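Local coordinates for receptor-type adenylate cyclase gresag 4.1 (Trypanosoma brucei, PDB 1FX2), which catalyses the conversion of ATP to cyclic AMP and diphosphate through its class III cyclase catalytic domain, the part of the longer membrane protein described here, at residues N2-K7 / K152-Y156; L48-C54 / Q76-L81. All coordinates share one frame; numbering follows the deposited sequence. Where two conformers were deposited one is given.

Interaction 1: N2-K7 / K152-Y156; sequences NNRAPK and KGYDY
Asn2 ND2 donates a hydrogen bond to Lys152 O at 2.7 Å; the N-H...O angle of 172° and an acceptor lying in the plane of the amide mark a nearly straight bond. A second hydrogen bond runs the other way: Tyr156 OH gives its proton to Pro6 O at 2.6 Å, in the carbonyl plane and on a lone pair. Pro6 O lies at the edge of the phenol ring, near its plane, while the proline ring crosses the tyrosine at about a right angle, CD coming within 3.3 Å of OH.

Packing round the Tyr154 ring comes next. Lys7 lays its methylenes across the ring, with CG over one face at 4.1 Å from the centroid, a CH-pi contact offset toward the rim. Asn2 CG sits at the ring edge instead, its amide plane 81° from the ring. Ala5 CB touches both tyrosines, 3.7 Å from Tyr154 CD1 and 3.6 Å from Tyr156 OH.

The lysine is held in place by its own segment. A bend at chi4 (76°) turns NZ back to Asn2 O (2.8 Å) and Ala5 O (2.7 Å). Since Asn2 O also accepts from Ala5 N, the ammonium group and a backbone amide share one carbonyl and tie the short 3-10 turn to the residues after it. Any cation-pi attraction to Tyr154 is at most weak, given the long distance.

Tyr55 OH, hydrogen-bonded to both Asn2 OD1 and Tyr154 N, links the contact to strand 55-60. This is structural packing away from the predicted magnesium site: the N-terminal 3-10 turn and loop lie against strand 154-157, one half of a two-stranded antiparallel sheet with strand 144-147.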
loop_
_atom_site.group_PDB
_atom_site.type_symbol
_atom_site.label_atom_id
_atom_site.label_comp_id
_atom_site.label_asym_id
_atom_site.label_seq_id
_atom_site.Cartn_x
_atom_site.Cartn_y
_atom_site.Cartn_z
ATOM N N ASN A 2 -13.191 23.607 -20.132
ATOM C CA ASN A 2 -13.231 22.159 -20.387
ATOM C C ASN A 2 -11.883 21.718 -20.943
ATOM O O ASN A 2 -11.606 20.514 -21.012
ATOM C CB ASN A 2 -14.314 21.751 -21.380
ATOM C CG ASN A 2 -15.672 21.564 -20.739
ATOM O OD1 ASN A 2 -15.814 21.450 -19.511
ATOM N ND2 ASN A 2 -16.706 21.543 -21.576
ATOM N N ASN A 3 -11.016 22.657 -21.282
ATOM C CA ASN A 3 -9.700 22.335 -21.774
ATOM C C ASN A 3 -8.883 21.462 -20.784
ATOM O O ASN A 3 -8.142 20.604 -21.200
ATOM C CB ASN A 3 -8.968 23.649 -22.121
ATOM C CG ASN A 3 -7.472 23.572 -21.932
ATOM O OD1 ASN A 3 -6.788 22.763 -22.588
ATOM N ND2 ASN A 3 -6.936 24.425 -21.025
ATOM N N ARG A 4 -9.111 21.653 -19.496
ATOM C CA ARG A 4 -8.368 20.893 -18.478
ATOM C C ARG A 4 -9.007 19.574 -18.140
ATOM O O ARG A 4 -8.380 18.726 -17.449
ATOM C CB ARG A 4 -8.204 21.736 -17.225
ATOM C CG ARG A 4 -7.217 22.877 -17.474
ATOM C CD ARG A 4 -7.424 24.007 -16.493
ATOM N NE ARG A 4 -6.646 25.179 -16.912
ATOM C CZ ARG A 4 -6.471 26.271 -16.171
ATOM N NH1 ARG A 4 -7.014 26.344 -14.971
ATOM N NH2 ARG A 4 -5.768 27.300 -16.640
ATOM N N ALA A 5 -10.207 19.306 -18.637
ATOM C CA ALA A 5 -10.873 18.032 -18.389
ATOM C C ALA A 5 -10.210 16.865 -19.085
ATOM O O ALA A 5 -9.900 16.955 -20.280
ATOM C CB ALA A 5 -12.338 18.070 -18.853
ATOM N N PRO A 6 -9.881 15.803 -18.340
ATOM C CA PRO A 6 -9.291 14.588 -18.969
ATOM C C PRO A 6 -10.381 14.089 -19.959
ATOM O O PRO A 6 -11.594 13.948 -19.602
ATOM C CB PRO A 6 -9.186 13.608 -17.800
ATOM C CG PRO A 6 -8.854 14.576 -16.646
ATOM C CD PRO A 6 -9.829 15.738 -16.842
ATOM N N LYS A 7 -9.995 13.910 -21.249
ATOM C CA LYS A 7 -10.977 13.468 -22.255
ATOM C C LYS A 7 -10.614 12.236 -23.038
ATOM O O LYS A 7 -11.438 11.702 -23.758
ATOM C CB LYS A 7 -11.181 14.584 -23.296
ATOM C CG LYS A 7 -11.563 15.889 -22.726
ATOM C CD LYS A 7 -11.397 16.953 -23.865
ATOM C CE LYS A 7 -11.596 18.249 -23.213
ATOM N NZ LYS A 7 -10.327 18.528 -22.463
ATOM N N LYS A 152 -22.779 20.791 -20.111
ATOM C CA LYS A 152 -21.712 21.093 -21.098
ATOM C C LYS A 152 -20.332 20.796 -20.449
ATOM O O LYS A 152 -19.304 21.339 -20.825
ATOM C CB LYS A 152 -21.794 22.517 -21.688
ATOM C CG LYS A 152 -21.160 23.640 -20.855
ATOM C CD LYS A 152 -21.499 25.055 -21.390
ATOM C CE LYS A 152 -20.854 26.152 -20.504
ATOM N NZ LYS A 152 -20.971 27.551 -21.057
ATOM N N GLY A 153 -20.360 19.946 -19.442
ATOM C CA GLY A 153 -19.110 19.583 -18.770
ATOM C C GLY A 153 -18.833 18.112 -18.918
ATOM O O GLY A 153 -19.607 17.349 -19.495
ATOM N N TYR A 154 -17.670 17.690 -18.434
ATOM C CA TYR A 154 -17.355 16.287 -18.469
ATOM C C TYR A 154 -17.522 15.578 -17.133
ATOM O O TYR A 154 -17.385 16.185 -16.111
ATOM C CB TYR A 154 -15.899 16.036 -18.913
ATOM C CG TYR A 154 -15.673 16.339 -20.358
ATOM C CD1 TYR A 154 -15.506 17.656 -20.774
ATOM C CD2 TYR A 154 -15.621 15.305 -21.272
ATOM C CE1 TYR A 154 -15.299 17.950 -22.127
ATOM C CE2 TYR A 154 -15.414 15.591 -22.631
ATOM C CZ TYR A 154 -15.257 16.917 -23.012
ATOM O OH TYR A 154 -15.033 17.223 -24.341
ATOM N N ASP A 155 -17.896 14.326 -17.182
ATOM C CA ASP A 155 -18.070 13.485 -16.009
ATOM C C ASP A 155 -17.402 12.146 -16.194
ATOM O O ASP A 155 -17.067 11.720 -17.325
ATOM C CB ASP A 155 -19.541 13.305 -15.673
ATOM C CG ASP A 155 -19.799 13.172 -14.124
ATOM O OD1 ASP A 155 -18.919 12.744 -13.282
ATOM O OD2 ASP A 155 -20.951 13.499 -13.761
ATOM N N TYR A 156 -17.240 11.446 -15.079
ATOM C CA TYR A 156 -16.492 10.208 -15.045
ATOM C C TYR A 156 -17.206 9.163 -14.304
ATOM O O TYR A 156 -17.622 9.422 -13.186
ATOM C CB TYR A 156 -15.084 10.497 -14.429
ATOM C CG TYR A 156 -14.383 11.649 -15.144
ATOM C CD1 TYR A 156 -14.671 13.013 -14.871
ATOM C CD2 TYR A 156 -13.531 11.398 -16.210
ATOM C CE1 TYR A 156 -14.172 14.047 -15.623
ATOM C CE2 TYR A 156 -13.001 12.404 -16.956
ATOM C CZ TYR A 156 -13.320 13.771 -16.699
ATOM O OH TYR A 156 -12.883 14.781 -17.470
#

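Interaction 2: L48-C54 / Q76-L81; sequences LIGRYKC and QLAQEL
Tyr52 lays its ring over the backbone of helix 71-87, with Leu77 N 4.0 Å above the ring plane and Gln76 C likewise over the centre of that face. The opposite face carries Arg51 CG of its own segment. Gln76 CB approaches Tyr52 CE2 to 3.4 Å, and the extended glutamine crosses the ring at about a right angle. Glu80 was deposited in two conformers, and its approach to the phenol oxygen of Tyr52 is uncertain.

Leu77 supplies the apolar centre. The first torsion of Leu77 (chi1 -176°) swings CG away from the backbone N, so that CD1 lies among Leu48 O, Ile49 CA and Cys54 SG, the sulfur lying 3.9 Å from that methyl. Leu48 reaches farther along the partner helix: its CD1 is 3.5 Å from Leu81 CA, a tight carbon pair, and CD2 meets Glu80 CB.

A Schellman motif closes helix 34-51, with Lys53 at positive phi, Cys54 N bonded to Ile49 O at 3.0 Å and Lys53 N to Gly50 O. This turn carries Tyr52 and Cys54 on the side of helix 71-87.

With no direct hydrogen bond between the segments, the contact rests on leucine, sulfur and aromatic packing; the one bridging water, 2.9 Å from Tyr52 OH, holds Gln76 OE1 only weakly.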
loop_
_atom_site.group_PDB
_atom_site.type_symbol
_atom_site.label_atom_id
_atom_site.label_comp_id
_atom_site.label_asym_id
_atom_site.label_seq_id
_atom_site.Cartn_x
_atom_site.Cartn_y
_atom_site.Cartn_z
ATOM N N LEU A 48 -6.911 26.503 -5.990
ATOM C CA LEU A 48 -5.968 25.430 -6.246
ATOM C C LEU A 48 -6.286 24.651 -7.518
ATOM O O LEU A 48 -5.319 24.172 -8.191
ATOM C CB LEU A 48 -5.942 24.483 -5.002
ATOM C CG LEU A 48 -5.411 25.222 -3.783
ATOM C CD1 LEU A 48 -5.476 24.252 -2.594
ATOM C CD2 LEU A 48 -3.959 25.743 -3.980
ATOM N N ILE A 49 -7.572 24.397 -7.786
ATOM C CA ILE A 49 -7.953 23.680 -9.012
ATOM C C ILE A 49 -7.383 24.462 -10.211
ATOM O O ILE A 49 -6.739 23.888 -11.072
ATOM C CB ILE A 49 -9.477 23.543 -9.114
ATOM C CG1 ILE A 49 -9.973 22.505 -8.083
ATOM C CG2 ILE A 49 -9.946 23.021 -10.544
ATOM C CD1 ILE A 49 -11.461 22.493 -7.983
ATOM N N GLY A 50 -7.471 25.772 -10.158
ATOM C CA GLY A 50 -6.904 26.545 -11.280
ATOM C C GLY A 50 -5.391 26.559 -11.290
ATOM O O GLY A 50 -4.781 26.336 -12.352
ATOM N N ARG A 51 -4.737 26.688 -10.139
ATOM C CA ARG A 51 -3.307 26.734 -10.031
ATOM C C ARG A 51 -2.654 25.458 -10.612
ATOM O O ARG A 51 -1.539 25.463 -11.172
ATOM C CB ARG A 51 -2.883 26.874 -8.580
ATOM C CG ARG A 51 -1.408 26.598 -8.414
ATOM C CD ARG A 51 -0.729 27.699 -7.709
ATOM N NE ARG A 51 -1.350 27.868 -6.418
ATOM C CZ ARG A 51 -0.967 28.763 -5.520
ATOM N NH1 ARG A 51 0.050 29.582 -5.797
ATOM N NH2 ARG A 51 -1.571 28.804 -4.339
ATOM N N TYR A 52 -3.264 24.326 -10.274
ATOM C CA TYR A 52 -2.748 23.021 -10.699
ATOM C C TYR A 52 -3.369 22.497 -11.990
ATOM O O TYR A 52 -3.159 21.305 -12.343
ATOM C CB TYR A 52 -2.808 21.985 -9.529
ATOM C CG TYR A 52 -1.890 22.408 -8.459
ATOM C CD1 TYR A 52 -2.342 23.062 -7.288
ATOM C CD2 TYR A 52 -0.546 22.227 -8.636
ATOM C CE1 TYR A 52 -1.440 23.490 -6.352
ATOM C CE2 TYR A 52 0.360 22.663 -7.724
ATOM C CZ TYR A 52 -0.106 23.297 -6.561
ATOM O OH TYR A 52 0.755 23.726 -5.578
ATOM N N LYS A 53 -4.142 23.351 -12.702
ATOM C CA LYS A 53 -4.700 22.991 -14.035
ATOM C C LYS A 53 -5.539 21.749 -14.027
ATOM O O LYS A 53 -5.504 20.928 -14.949
ATOM C CB LYS A 53 -3.563 22.857 -15.091
ATOM C CG LYS A 53 -2.765 24.187 -15.144
ATOM C CD LYS A 53 -1.627 24.124 -16.162
ATOM C CE LYS A 53 -1.011 25.510 -16.380
ATOM N NZ LYS A 53 0.278 25.641 -15.659
ATOM N N CYS A 54 -6.225 21.548 -12.889
ATOM C CA CYS A 54 -7.169 20.433 -12.755
ATOM C C CYS A 54 -8.568 20.853 -13.208
ATOM O O CYS A 54 -8.762 22.048 -13.642
ATOM C CB CYS A 54 -7.170 19.951 -11.265
ATOM S SG CYS A 54 -5.650 19.181 -10.727
ATOM N N GLN A 76 -0.120 17.377 -5.743
ATOM C CA GLN A 76 0.244 18.721 -5.286
ATOM C C GLN A 76 -0.934 19.518 -4.842
ATOM O O GLN A 76 -0.852 20.274 -3.815
ATOM C CB GLN A 76 0.938 19.548 -6.378
ATOM C CG GLN A 76 2.263 18.878 -6.842
ATOM C CD GLN A 76 2.884 19.678 -7.996
ATOM O OE1 GLN A 76 3.851 20.402 -7.814
ATOM N NE2 GLN A 76 2.261 19.603 -9.168
ATOM N N LEU A 77 -2.062 19.393 -5.528
ATOM C CA LEU A 77 -3.290 20.142 -5.120
ATOM C C LEU A 77 -3.668 19.665 -3.688
ATOM O O LEU A 77 -4.043 20.489 -2.849
ATOM C CB LEU A 77 -4.450 19.824 -6.122
ATOM C CG LEU A 77 -5.719 20.613 -5.868
ATOM C CD1 LEU A 77 -6.429 20.687 -7.221
ATOM C CD2 LEU A 77 -6.652 19.830 -4.936
ATOM N N ALA A 78 -3.698 18.364 -3.443
ATOM C CA ALA A 78 -4.143 17.856 -2.125
ATOM C C ALA A 78 -3.209 18.295 -1.036
ATOM O O ALA A 78 -3.681 18.675 0.044
ATOM C CB ALA A 78 -4.234 16.303 -2.212
ATOM N N GLN A 79 -1.911 18.292 -1.293
ATOM C CA GLN A 79 -0.974 18.773 -0.309
ATOM C C GLN A 79 -1.222 20.266 -0.034
ATOM O O GLN A 79 -1.255 20.696 1.154
ATOM C CB GLN A 79 0.410 18.472 -0.806
ATOM C CG GLN A 79 1.520 18.981 0.030
ATOM C CD GLN A 79 2.780 18.176 -0.320
ATOM O OE1 GLN A 79 3.040 17.136 0.277
ATOM N NE2 GLN A 79 3.476 18.602 -1.345
ATOM N N GLU A 80 -1.408 21.081 -1.083
ATOM C CA GLU A 80 -1.640 22.537 -0.876
ATOM C C GLU A 80 -2.983 22.875 -0.278
ATOM O O GLU A 80 -3.227 23.922 0.358
ATOM C CB GLU A 80 -1.441 23.333 -2.204
ATOM C CG GLU A 80 -0.014 23.375 -2.648
ATOM C CD GLU A 80 0.965 23.887 -1.611
ATOM O OE1 GLU A 80 0.606 24.843 -0.867
ATOM O OE2 GLU A 80 2.117 23.381 -1.520
ATOM N N LEU A 81 -3.890 21.956 -0.426
ATOM C CA LEU A 81 -5.220 22.164 0.156
ATOM C C LEU A 81 -4.975 22.027 1.691
ATOM O O LEU A 81 -5.386 22.932 2.459
ATOM C CB LEU A 81 -6.173 21.070 -0.335
ATOM C CG LEU A 81 -7.636 21.236 0.135
ATOM C CD1 LEU A 81 -8.565 20.353 -0.741
ATOM C CD2 LEU A 81 -7.853 20.695 1.576
HETATM O O HOH W 1 3.509 22.881 -5.480
#

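Interaction 2 is nested within the chain loop that interaction 1 closes: 2-7 comes first, then 48-54 and 76-81, and finally 152-156. Their centres are about 17 Å apart, yet the two touch where Arg4 packs on the turn that ends helix 34-51, Arg4 CG 3.6 Å from Lys53 O. Strand 63-68 meets side chains of both contacts, Pro6 and Tyr156 of one and Ile49 and Cys54 of the other. Interaction 1 lies peripherally, about 21 Å from the chain centre, whereas interaction 2 joins two helices beside the seven-stranded sheet of the cyclase catalytic domain. Leu81 is about 10 Å, side chain to side chain, from each of Asp19 and Asp62, the predicted magnesium ligands.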